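Local coordinates for filamentation induced by cAMP protein Fic (Desulfovibrio alaskensis, PDB 4RGL) that belongs to the Fic/DOC family of mostly helical proteins and probably carries a helix-turn-helix-like C-terminal domain, at residues Leu211-Tyr224 and Phe243-Ala255. Residues are numbered along the deposited sequence; the frame is centred on the assembly and turned at random.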
# COMPACT_ATOMS: atom_id res chain seq x y z
N LEU A 211 2.63 1.41 -3.67
CA LEU A 211 3.46 2.44 -3.05
C LEU A 211 2.71 3.08 -1.85
O LEU A 211 1.69 3.76 -2.05
CB LEU A 211 3.86 3.51 -4.08
CG LEU A 211 4.78 4.63 -3.59
CD1 LEU A 211 6.12 4.08 -3.15
CD2 LEU A 211 4.98 5.68 -4.66
N PRO A 212 3.14 2.80 -0.59
CA PRO A 212 2.36 3.29 0.56
C PRO A 212 2.67 4.77 0.89
O PRO A 212 3.02 5.09 2.03
CB PRO A 212 2.79 2.35 1.71
CG PRO A 212 3.82 1.41 1.11
CD PRO A 212 4.28 1.99 -0.17
N VAL A 213 2.45 5.68 -0.09
CA VAL A 213 2.70 7.12 0.08
C VAL A 213 1.76 7.71 1.17
O VAL A 213 2.08 8.75 1.77
CB VAL A 213 2.55 7.89 -1.27
CG1 VAL A 213 1.15 7.75 -1.84
CG2 VAL A 213 2.94 9.36 -1.12
N GLU A 214 0.64 7.01 1.47
CA GLU A 214 -0.35 7.48 2.43
C GLU A 214 0.23 7.53 3.86
O GLU A 214 -0.19 8.36 4.66
CB GLU A 214 -1.60 6.58 2.40
CG GLU A 214 -2.34 6.61 1.06
CD GLU A 214 -1.70 5.80 -0.06
OE1 GLU A 214 -0.82 4.96 0.23
OE2 GLU A 214 -2.15 5.94 -1.22
N THR A 215 1.25 6.67 4.16
CA THR A 215 1.93 6.69 5.47
C THR A 215 2.69 8.02 5.66
O THR A 215 2.80 8.52 6.78
CB THR A 215 2.88 5.49 5.61
OG1 THR A 215 3.91 5.58 4.62
CG2 THR A 215 2.17 4.17 5.50
N VAL A 216 3.21 8.60 4.55
CA VAL A 216 3.92 9.89 4.59
C VAL A 216 2.89 11.03 4.78
O VAL A 216 3.10 11.91 5.62
CB VAL A 216 4.77 10.11 3.30
CG1 VAL A 216 5.48 11.46 3.34
CG2 VAL A 216 5.78 8.98 3.11
N ILE A 217 1.77 10.97 4.04
CA ILE A 217 0.70 11.98 4.12
C ILE A 217 0.08 11.97 5.52
O ILE A 217 -0.29 13.03 6.03
CB ILE A 217 -0.37 11.72 3.02
CG1 ILE A 217 0.29 11.64 1.62
CG2 ILE A 217 -1.48 12.78 3.07
CD1 ILE A 217 -0.63 11.04 0.53
N ARG A 218 -0.03 10.78 6.16
CA ARG A 218 -0.57 10.64 7.52
C ARG A 218 0.37 11.28 8.55
O ARG A 218 -0.10 11.92 9.50
CB ARG A 218 -0.81 9.16 7.85
CG ARG A 218 -1.38 8.92 9.25
CD ARG A 218 -1.18 7.48 9.66
NE ARG A 218 0.24 7.14 9.74
CZ ARG A 218 0.71 5.90 9.67
NH1 ARG A 218 -0.11 4.88 9.47
NH2 ARG A 218 2.02 5.67 9.75
N ASP A 219 1.68 11.10 8.38
CA ASP A 219 2.66 11.63 9.31
C ASP A 219 2.87 13.15 9.09
O ASP A 219 3.20 13.87 10.03
CB ASP A 219 3.99 10.87 9.19
CG ASP A 219 3.89 9.39 9.56
OD1 ASP A 219 2.86 8.99 10.17
OD2 ASP A 219 4.84 8.64 9.25
N ARG A 220 2.65 13.62 7.84
CA ARG A 220 2.76 15.05 7.51
C ARG A 220 1.37 15.66 7.37
O ARG A 220 1.18 16.59 6.57
CB ARG A 220 3.57 15.26 6.22
CG ARG A 220 4.98 14.72 6.28
CD ARG A 220 5.69 14.94 4.97
NE ARG A 220 6.99 14.27 4.94
CZ ARG A 220 7.76 14.22 3.86
NH1 ARG A 220 7.36 14.78 2.72
NH2 ARG A 220 8.92 13.59 3.90
N GLN A 221 0.39 15.14 8.13
CA GLN A 221 -1.02 15.50 8.00
C GLN A 221 -1.24 17.03 8.21
O GLN A 221 -1.91 17.66 7.39
CB GLN A 221 -1.86 14.70 8.99
CG GLN A 221 -3.34 14.67 8.65
CD GLN A 221 -4.10 13.73 9.55
OE1 GLN A 221 -3.60 12.69 9.98
NE2 GLN A 221 -5.37 14.04 9.79
N GLU A 222 -0.64 17.60 9.28
CA GLU A 222 -0.79 19.04 9.58
C GLU A 222 -0.29 19.90 8.40
O GLU A 222 -0.97 20.84 7.99
CB GLU A 222 -0.04 19.41 10.87
CG GLU A 222 -0.31 20.84 11.34
CD GLU A 222 0.50 21.28 12.55
OE1 GLU A 222 1.75 21.25 12.47
OE2 GLU A 222 -0.12 21.78 13.52
N ASP A 223 0.90 19.54 7.82
CA ASP A 223 1.47 20.27 6.67
C ASP A 223 0.66 20.01 5.41
O ASP A 223 0.43 20.93 4.63
CB ASP A 223 2.94 19.86 6.44
CG ASP A 223 3.89 20.21 7.58
OD1 ASP A 223 3.43 20.22 8.76
OD2 ASP A 223 5.10 20.38 7.32
N TYR A 224 0.22 18.75 5.21
CA TYR A 224 -0.60 18.35 4.06
C TYR A 224 -1.82 19.25 3.93
O TYR A 224 -1.96 19.94 2.91
CB TYR A 224 -1.03 16.87 4.20
CG TYR A 224 -2.12 16.44 3.24
CD1 TYR A 224 -1.87 16.30 1.88
CD2 TYR A 224 -3.36 16.01 3.72
CE1 TYR A 224 -2.86 15.84 1.01
CE2 TYR A 224 -4.34 15.52 2.86
CZ TYR A 224 -4.08 15.43 1.50
OH TYR A 224 -5.05 14.95 0.66
N PHE A 243 4.47 19.35 -2.77
CA PHE A 243 4.31 18.56 -1.55
C PHE A 243 4.09 17.11 -1.88
O PHE A 243 4.75 16.24 -1.30
CB PHE A 243 3.14 19.09 -0.69
CG PHE A 243 2.94 18.33 0.61
CD1 PHE A 243 3.61 18.72 1.77
CD2 PHE A 243 2.12 17.21 0.66
CE1 PHE A 243 3.45 18.00 2.96
CE2 PHE A 243 1.98 16.48 1.85
CZ PHE A 243 2.64 16.88 2.99
N MSE A 244 3.13 16.82 -2.79
CA MSE A 244 2.77 15.45 -3.12
C MSE A 244 3.92 14.72 -3.83
O MSE A 244 4.26 13.60 -3.43
CB MSE A 244 1.51 15.41 -3.98
CG MSE A 244 0.84 14.04 -4.01
SE MSE A 244 0.42 13.38 -2.21
CE MSE A 244 -0.66 14.85 -1.59
N LEU A 245 4.55 15.37 -4.86
CA LEU A 245 5.71 14.77 -5.54
C LEU A 245 6.85 14.55 -4.55
O LEU A 245 7.58 13.56 -4.67
CB LEU A 245 6.20 15.64 -6.72
CG LEU A 245 5.27 15.70 -7.94
CD1 LEU A 245 5.82 16.66 -8.98
CD2 LEU A 245 5.07 14.33 -8.55
N GLY A 246 6.94 15.43 -3.56
CA GLY A 246 7.91 15.29 -2.48
C GLY A 246 7.63 14.07 -1.63
O GLY A 246 8.50 13.21 -1.45
N ALA A 247 6.35 13.91 -1.20
CA ALA A 247 5.91 12.76 -0.42
C ALA A 247 6.10 11.46 -1.22
O ALA A 247 6.61 10.47 -0.67
CB ALA A 247 4.44 12.92 -0.03
N LEU A 248 5.73 11.47 -2.53
CA LEU A 248 5.87 10.31 -3.42
C LEU A 248 7.32 9.91 -3.56
O LEU A 248 7.64 8.72 -3.48
CB LEU A 248 5.27 10.61 -4.79
CG LEU A 248 3.75 10.56 -4.86
CD1 LEU A 248 3.23 11.34 -6.03
CD2 LEU A 248 3.26 9.12 -4.90
N ARG A 249 8.23 10.91 -3.72
CA ARG A 249 9.67 10.66 -3.79
C ARG A 249 10.16 10.00 -2.51
O ARG A 249 10.85 8.99 -2.57
CB ARG A 249 10.42 11.98 -4.02
CG ARG A 249 11.94 11.84 -3.94
CD ARG A 249 12.60 13.14 -3.58
NE ARG A 249 12.22 13.59 -2.25
CZ ARG A 249 12.63 14.74 -1.71
NH1 ARG A 249 13.45 15.54 -2.39
NH2 ARG A 249 12.23 15.09 -0.49
N ASP A 250 9.78 10.56 -1.35
CA ASP A 250 10.18 10.02 -0.05
C ASP A 250 9.62 8.61 0.14
O ASP A 250 10.27 7.77 0.76
CB ASP A 250 9.69 10.95 1.08
CG ASP A 250 10.19 12.37 0.94
OD1 ASP A 250 11.31 12.57 0.42
OD2 ASP A 250 9.45 13.30 1.34
N ALA A 251 8.42 8.35 -0.42
CA ALA A 251 7.80 7.04 -0.32
C ALA A 251 8.52 6.03 -1.20
O ALA A 251 8.95 4.99 -0.70
CB ALA A 251 6.33 7.12 -0.72
N VAL A 252 8.73 6.35 -2.49
CA VAL A 252 9.41 5.44 -3.40
C VAL A 252 10.90 5.29 -2.98
O VAL A 252 11.52 4.27 -3.27
CB VAL A 252 9.26 5.89 -4.88
CG1 VAL A 252 10.09 7.14 -5.16
CG2 VAL A 252 9.63 4.77 -5.84
N ARG A 253 11.41 6.24 -2.18
CA ARG A 253 12.78 6.19 -1.68
C ARG A 253 12.87 5.22 -0.48
O ARG A 253 13.76 4.37 -0.45
CB ARG A 253 13.26 7.59 -1.28
CG ARG A 253 14.76 7.68 -1.01
CD ARG A 253 15.28 9.09 -1.25
NE ARG A 253 14.52 10.10 -0.51
CZ ARG A 253 14.70 11.41 -0.64
NH1 ARG A 253 15.60 11.88 -1.50
NH2 ARG A 253 13.97 12.26 0.06
N GLU A 254 11.89 5.28 0.48
CA GLU A 254 11.90 4.36 1.63
C GLU A 254 11.47 2.94 1.19
O GLU A 254 11.66 1.98 1.94
CB GLU A 254 10.99 4.87 2.79
CG GLU A 254 9.49 4.78 2.52
CD GLU A 254 8.62 4.74 3.78
OE1 GLU A 254 8.95 3.96 4.70
OE2 GLU A 254 7.53 5.36 3.76
N ALA A 255 10.94 2.81 -0.04
CA ALA A 255 10.53 1.51 -0.59
C ALA A 255 11.75 0.73 -1.10
O ALA A 255 11.77 -0.49 -1.02
CB ALA A 255 9.53 1.70 -1.70
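Val213 and Ala251 bring the backbones together, CA to CA 5.1 Å, where the short helix 214-219 crosses the longer 243-255 segment at 124°, their axes 9.1 Å apart at closest approach. Small residues permit this approach: the CB of Ala251 sits against the CA of Val213 (3.7 Å), and the CB of Ala247 meets Val216 CG1 and Val213 CG2. The same CG2, anti to the backbone N of Val213, also reaches Leu248 CD2. Ahead of the helix, Leu211 splits its branches: CD1 abuts the peptide link between Ala251 and Val252, 3.5 Å from Val252 N, while CD2 touches Leu248 CD2 at 3.9 Å, the two side chains crossing at about a right angle.

At the other end, Phe243 packs against the first turn of helix 221-234. The CA of Tyr224 stands over one face of its ring, 4.1 Å from the centroid, a CH-pi contact, while Arg220 CB lies at the ring edge. Met244, modelled as selenomethionine, is bent at chi2 and chi3, which brings SE to Ile217 CD1 and CE to the edge of the Tyr224 ring.

Arg220, extended from CG to NE, lays its guanidinium over Val216 CG1 and grips one oxygen, Asp250 OD2, with both NH1 and NH2 (2.6 Å from NH2). Arg249 and, more weakly, Arg253 hold Asp250 OD1, so three arginines probably stabilise this carboxylate's negative charge.

Around this buried helix-helix junction, helix 16-32 packs on Leu245, Arg249 and Val252, helix 189-202 on Leu248, and helix 42-59 on Pro212 and Thr215.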